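Side-chain contacts in ricin B lectin (Clostridium thermocellum, PDB 3VSF), which is an exo-beta-1,3-galactanase of glycoside hydrolase family 43, probably hydrolysing galactan chains, with a beta-trefoil lectin module that binds galactose: residues W447-I452 against Y457-R462; Y363-K368 against K372-L377. All blocks are in the same frame, centred on the assembly; numbering follows the deposited sequence.

Contact 1: residues W447-I452 against Y457-R462; sequences WKFTDI and YKISSR
In the beta-trefoil lectin module, the antiparallel hairpin of strands 447-453 and 456-461 brings Phe449 onto Ile459 and Tyr457. The rings of Phe449 and Tyr457 form a T-shaped pair, the edge of Phe449 toward the face of Tyr457, with centroids 5.9 Å apart and planes at 85°. Phe449 also lies alongside Ile459, the two pointing the same way: CE1 of Phe449 meets CD1 of Ile459 while Ile459 CG2 sits over one ring face, offset toward the rim. That methyl serves two aromatics, since Ile459 CG2 also lies 3.8 Å from Trp447 CE3. With CG beside its backbone N (chi1 -57°), Trp447 lays its six-membered ring along Ser461, CZ3 coming 3.7 Å from Ser461 CB; the indole NE1 is held by the carbonyl of Leu421. Between the strand backbones, Lys448 and Ser460 exchange hydrogen bonds, with Lys448 N 2.9 Å from Ser460 O. Nearer the turn, Lys458 N donates to Thr450 O at 2.9 Å. The opposite sheet face carries Lys458, whose NZ makes a salt bridge with Asp486. At the turn end, the side chain of Ile452 crosses that of Lys458 at about a right angle, its CG2 3.7 Å from Lys458 CG.

Contact 2: residues Y363-K368 against K372-L377; sequences YKLVNK and KVLDVL
Two backbone hydrogen bonds tie residues 363-368 to 372-377 in the beta-trefoil lectin module, flanking a single bridge between Val366 and Val373. Asn367 N reaches Lys372 O at 2.7 Å. Leu374 N reaches Leu365 O at 2.8 Å. Leu365 O also receives a CA-H...O contact from Val373 CA, so two neighbouring residues converge on one carbonyl. Apolar contacts form beside these bonds. Leu365 and Leu374 run side by side and point the same way, touching at CB and again at their ends, where Leu365 CD1 is 3.5 Å from Leu374 CD2. The valines cross at a slant: CG2 of Val366 meets CG1 of Val373 at 3.6 Å, each branch being the one anti to its own carbonyl carbon. The strand segments diverge quickly, with 114° between their directions, which confines the contact to their near ends. A connection of three residues thus carries the chain from one sheet of the module into the other, with the valine bridge at the corner. Beyond it, strand 363-367 pairs with strand 494-498, where Leu365 packs on Leu496, whereas strand 373-376 pairs with strand 385-390, where Leu374 rests on Ile387.

Along the chain contact 2 comes first and contact 1 follows, and their centres lie 15 Å apart in the same lectin module. Strand 494-498 joins them: it runs between strand 363-367 of contact 2 and strand 456-461 of contact 1, so both reach one antiparallel sheet, while strand 373-376 of contact 2 belongs to another. Across strand 494-498 their apolar side chains meet directly, Leu365 CD1 lying 4.1 Å from Ile459 CD1, which makes the two packings continuous. Contact 1 is the one beside galactose-binding residues, Asn444 near Ser461 and Asp422 near Trp447, although this model holds no galactose there; contact 2 is packing inside the same module, farther from Asp422.

Contact 1: residues W447-I452 against Y457-R462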
loop_
_atom_site.group_PDB
_atom_site.type_symbol
_atom_site.label_atom_id
_atom_site.label_comp_id
_atom_site.label_asym_id
_atom_site.label_seq_id
_atom_site.Cartn_x
_atom_site.Cartn_y
_atom_site.Cartn_z
ATOM N N TRP A 447 7.225 22.031 -3.213
ATOM C CA TRP A 447 7.549 23.438 -3.004
ATOM C C TRP A 447 8.871 23.828 -3.650
ATOM O O TRP A 447 9.869 23.119 -3.519
ATOM C CB TRP A 447 7.598 23.746 -1.506
ATOM C CG TRP A 447 6.326 23.422 -0.792
ATOM C CD1 TRP A 447 6.021 22.259 -0.149
ATOM C CD2 TRP A 447 5.183 24.271 -0.650
ATOM N NE1 TRP A 447 4.758 22.331 0.386
ATOM C CE2 TRP A 447 4.222 23.559 0.092
ATOM C CE3 TRP A 447 4.878 25.567 -1.079
ATOM C CZ2 TRP A 447 2.978 24.096 0.416
ATOM C CZ3 TRP A 447 3.644 26.099 -0.758
ATOM C CH2 TRP A 447 2.710 25.366 -0.017
ATOM N N LYS A 448 8.875 24.962 -4.344
ATOM C CA LYS A 448 10.097 25.479 -4.948
ATOM C C LYS A 448 10.627 26.682 -4.175
ATOM O O LYS A 448 9.878 27.607 -3.855
ATOM C CB LYS A 448 9.869 25.859 -6.413
ATOM C CG LYS A 448 11.124 26.364 -7.111
ATOM C CD LYS A 448 10.894 26.596 -8.595
ATOM C CE LYS A 448 9.952 27.763 -8.841
ATOM N NZ LYS A 448 9.787 28.036 -10.297
ATOM N N PHE A 449 11.922 26.663 -3.878
ATOM C CA PHE A 449 12.563 27.762 -3.169
ATOM C C PHE A 449 13.210 28.740 -4.143
ATOM O O PHE A 449 14.028 28.351 -4.978
ATOM C CB PHE A 449 13.609 27.230 -2.189
ATOM C CG PHE A 449 13.023 26.512 -1.008
ATOM C CD1 PHE A 449 12.954 27.130 0.230
ATOM C CD2 PHE A 449 12.534 25.223 -1.136
ATOM C CE1 PHE A 449 12.414 26.471 1.319
ATOM C CE2 PHE A 449 11.992 24.562 -0.050
ATOM C CZ PHE A 449 11.932 25.186 1.178
ATOM N N THR A 450 12.836 30.010 -4.034
ATOM C CA THR A 450 13.398 31.048 -4.885
ATOM C C THR A 450 14.188 32.051 -4.052
ATOM O O THR A 450 13.616 32.803 -3.264
ATOM C CB THR A 450 12.298 31.794 -5.661
ATOM O OG1 THR A 450 11.428 30.846 -6.293
ATOM C CG2 THR A 450 12.911 32.701 -6.716
ATOM N N ASP A 451 15.505 32.053 -4.228
ATOM C CA ASP A 451 16.381 32.950 -3.481
ATOM C C ASP A 451 16.099 34.411 -3.821
ATOM O O ASP A 451 16.123 34.801 -4.988
ATOM C CB ASP A 451 17.850 32.617 -3.759
ATOM C CG ASP A 451 18.810 33.504 -2.984
ATOM O OD1 ASP A 451 19.190 33.127 -1.855
ATOM O OD2 ASP A 451 19.187 34.574 -3.504
ATOM N N ILE A 452 15.828 35.211 -2.795
ATOM C CA ILE A 452 15.590 36.638 -2.978
ATOM C C ILE A 452 16.710 37.463 -2.351
ATOM O O ILE A 452 16.712 38.692 -2.434
ATOM C CB ILE A 452 14.234 37.073 -2.390
ATOM C CG1 ILE A 452 14.155 36.717 -0.905
ATOM C CG2 ILE A 452 13.091 36.426 -3.152
ATOM C CD1 ILE A 452 12.823 37.042 -0.270
ATOM N N TYR A 457 13.917 33.256 1.166
ATOM C CA TYR A 457 13.363 32.637 -0.031
ATOM C C TYR A 457 11.869 32.902 -0.176
ATOM O O TYR A 457 11.185 33.221 0.799
ATOM C CB TYR A 457 13.592 31.123 -0.008
ATOM C CG TYR A 457 15.040 30.700 0.095
ATOM C CD1 TYR A 457 15.820 30.542 -1.043
ATOM C CD2 TYR A 457 15.622 30.442 1.330
ATOM C CE1 TYR A 457 17.142 30.149 -0.954
ATOM C CE2 TYR A 457 16.943 30.048 1.429
ATOM C CZ TYR A 457 17.698 29.904 0.284
ATOM O OH TYR A 457 19.016 29.513 0.378
ATOM N N LYS A 458 11.374 32.769 -1.403
ATOM C CA LYS A 458 9.940 32.743 -1.660
ATOM C C LYS A 458 9.539 31.314 -2.003
ATOM O O LYS A 458 9.867 30.811 -3.078
ATOM C CB LYS A 458 9.564 33.685 -2.806
ATOM C CG LYS A 458 9.691 35.163 -2.472
ATOM C CD LYS A 458 9.127 36.033 -3.585
ATOM C CE LYS A 458 9.839 35.776 -4.904
ATOM N NZ LYS A 458 9.288 36.610 -6.008
ATOM N N ILE A 459 8.839 30.661 -1.083
ATOM C CA ILE A 459 8.465 29.263 -1.261
ATOM C C ILE A 459 7.118 29.136 -1.965
ATOM O O ILE A 459 6.066 29.323 -1.353
ATOM C CB ILE A 459 8.415 28.527 0.088
ATOM C CG1 ILE A 459 9.649 28.873 0.924
ATOM C CG2 ILE A 459 8.307 27.027 -0.128
ATOM C CD1 ILE A 459 9.634 28.285 2.316
ATOM N N SER A 460 7.159 28.813 -3.254
ATOM C CA SER A 460 5.949 28.729 -4.065
ATOM C C SER A 460 5.499 27.288 -4.284
ATOM O O SER A 460 6.319 26.389 -4.471
ATOM C CB SER A 460 6.162 29.416 -5.416
ATOM O OG SER A 460 7.235 28.823 -6.126
ATOM N N SER A 461 4.186 27.081 -4.262
ATOM C CA SER A 461 3.614 25.766 -4.512
ATOM C C SER A 461 3.731 25.418 -5.991
ATOM O O SER A 461 3.806 26.304 -6.841
ATOM C CB SER A 461 2.150 25.725 -4.075
ATOM O OG SER A 461 1.597 24.433 -4.254
ATOM N N ARG A 462 3.752 24.125 -6.292
ATOM C CA ARG A 462 3.891 23.663 -7.667
ATOM C C ARG A 462 2.540 23.669 -8.371
ATOM O O ARG A 462 2.463 23.755 -9.598
ATOM C CB ARG A 462 4.490 22.257 -7.688
ATOM C CG ARG A 462 4.882 21.754 -9.066
ATOM C CD ARG A 462 5.570 20.402 -8.966
ATOM N NE ARG A 462 6.155 19.980 -10.234
ATOM C CZ ARG A 462 6.923 18.904 -10.377
ATOM N NH1 ARG A 462 7.198 18.140 -9.328
ATOM N NH2 ARG A 462 7.417 18.592 -11.568
#

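Contact 2: residues Y363-K368 against K372-L377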
loop_
_atom_site.group_PDB
_atom_site.type_symbol
_atom_site.label_atom_id
_atom_site.label_comp_id
_atom_site.label_asym_id
_atom_site.label_seq_id
_atom_site.Cartn_x
_atom_site.Cartn_y
_atom_site.Cartn_z
ATOM N N TYR A 363 15.650 21.727 9.600
ATOM C CA TYR A 363 15.553 23.152 9.303
ATOM C C TYR A 363 14.463 23.860 10.102
ATOM O O TYR A 363 13.524 23.234 10.595
ATOM C CB TYR A 363 15.295 23.375 7.811
ATOM C CG TYR A 363 16.429 22.965 6.902
ATOM C CD1 TYR A 363 17.534 23.788 6.723
ATOM C CD2 TYR A 363 16.387 21.765 6.206
ATOM C CE1 TYR A 363 18.570 23.421 5.886
ATOM C CE2 TYR A 363 17.419 21.389 5.367
ATOM C CZ TYR A 363 18.507 22.221 5.210
ATOM O OH TYR A 363 19.537 21.850 4.377
ATOM N N LYS A 364 14.608 25.175 10.223
ATOM C CA LYS A 364 13.562 26.036 10.756
ATOM C C LYS A 364 13.245 27.102 9.719
ATOM O O LYS A 364 14.151 27.654 9.094
ATOM C CB LYS A 364 14.011 26.701 12.057
ATOM C CG LYS A 364 13.760 25.879 13.310
ATOM C CD LYS A 364 14.304 26.591 14.541
ATOM C CE LYS A 364 13.909 25.874 15.823
ATOM N NZ LYS A 364 12.441 25.932 16.064
ATOM N N LEU A 365 11.962 27.384 9.527
ATOM C CA LEU A 365 11.549 28.409 8.574
ATOM C C LEU A 365 11.109 29.675 9.299
ATOM O O LEU A 365 10.022 29.729 9.871
ATOM C CB LEU A 365 10.435 27.885 7.667
ATOM C CG LEU A 365 10.865 26.794 6.683
ATOM C CD1 LEU A 365 9.678 26.263 5.900
ATOM C CD2 LEU A 365 11.935 27.326 5.743
ATOM N N VAL A 366 11.963 30.693 9.267
ATOM C CA VAL A 366 11.715 31.928 9.999
ATOM C C VAL A 366 11.127 33.011 9.101
ATOM O O VAL A 366 11.705 33.359 8.072
ATOM C CB VAL A 366 13.011 32.465 10.634
ATOM C CG1 VAL A 366 12.698 33.615 11.576
ATOM C CG2 VAL A 366 13.739 31.351 11.368
ATOM N N ASN A 367 9.975 33.541 9.500
ATOM C CA ASN A 367 9.321 34.607 8.753
ATOM C C ASN A 367 10.064 35.932 8.903
ATOM O O ASN A 367 10.490 36.293 9.999
ATOM C CB ASN A 367 7.868 34.766 9.210
ATOM C CG ASN A 367 7.089 35.738 8.345
ATOM O OD1 ASN A 367 7.304 35.821 7.135
ATOM N ND2 ASN A 367 6.180 36.485 8.964
ATOM N N LYS A 368 10.220 36.650 7.795
ATOM C CA LYS A 368 10.938 37.919 7.802
ATOM C C LYS A 368 10.204 38.982 8.612
ATOM O O LYS A 368 10.806 39.682 9.423
ATOM C CB LYS A 368 11.168 38.415 6.371
ATOM C CG LYS A 368 11.770 39.809 6.284
ATOM C CD LYS A 368 13.093 39.891 7.027
ATOM C CE LYS A 368 13.667 41.299 6.986
ATOM N NZ LYS A 368 14.936 41.406 7.759
ATOM N N LYS A 372 8.666 34.865 13.549
ATOM C CA LYS A 372 8.177 33.572 14.011
ATOM C C LYS A 372 8.583 32.478 13.028
ATOM O O LYS A 372 8.951 32.764 11.889
ATOM C CB LYS A 372 6.655 33.602 14.166
ATOM C CG LYS A 372 6.144 34.630 15.164
ATOM C CD LYS A 372 6.506 34.252 16.590
ATOM C CE LYS A 372 5.891 35.214 17.596
ATOM N NZ LYS A 372 6.401 36.604 17.431
ATOM N N VAL A 373 8.513 31.226 13.469
ATOM C CA VAL A 373 8.919 30.103 12.630
ATOM C C VAL A 373 7.748 29.193 12.272
ATOM O O VAL A 373 6.739 29.156 12.975
ATOM C CB VAL A 373 10.017 29.261 13.304
ATOM C CG1 VAL A 373 11.242 30.118 13.589
ATOM C CG2 VAL A 373 9.491 28.628 14.583
ATOM N N LEU A 374 7.895 28.458 11.174
ATOM C CA LEU A 374 6.857 27.542 10.718
ATOM C C LEU A 374 6.644 26.432 11.741
ATOM O O LEU A 374 7.599 25.796 12.188
ATOM C CB LEU A 374 7.226 26.946 9.360
ATOM C CG LEU A 374 6.051 26.411 8.541
ATOM C CD1 LEU A 374 5.074 27.536 8.241
ATOM C CD2 LEU A 374 6.536 25.762 7.256
ATOM N N ASP A 375 5.387 26.203 12.106
ATOM C CA ASP A 375 5.060 25.258 13.167
ATOM C C ASP A 375 3.707 24.599 12.911
ATOM O O ASP A 375 2.978 24.989 11.999
ATOM C CB ASP A 375 5.049 25.980 14.519
ATOM C CG ASP A 375 4.906 25.030 15.692
ATOM O OD1 ASP A 375 5.470 23.919 15.632
ATOM O OD2 ASP A 375 4.230 25.395 16.679
ATOM N N VAL A 376 3.382 23.593 13.715
ATOM C CA VAL A 376 2.078 22.946 13.648
ATOM C C VAL A 376 1.249 23.355 14.859
ATOM O O VAL A 376 1.756 23.390 15.980
ATOM C CB VAL A 376 2.207 21.410 13.615
ATOM C CG1 VAL A 376 0.834 20.759 13.636
ATOM C CG2 VAL A 376 2.992 20.969 12.389
ATOM N N LEU A 377 -0.022 23.670 14.633
ATOM C CA LEU A 377 -0.905 24.097 15.713
ATOM C C LEU A 377 -0.897 23.101 16.868
ATOM O O LEU A 377 -1.110 21.903 16.670
ATOM C CB LEU A 377 -2.333 24.298 15.201
ATOM C CG LEU A 377 -3.354 24.737 16.254
ATOM C CD1 LEU A 377 -2.881 25.993 16.970
ATOM C CD2 LEU A 377 -4.724 24.954 15.627
#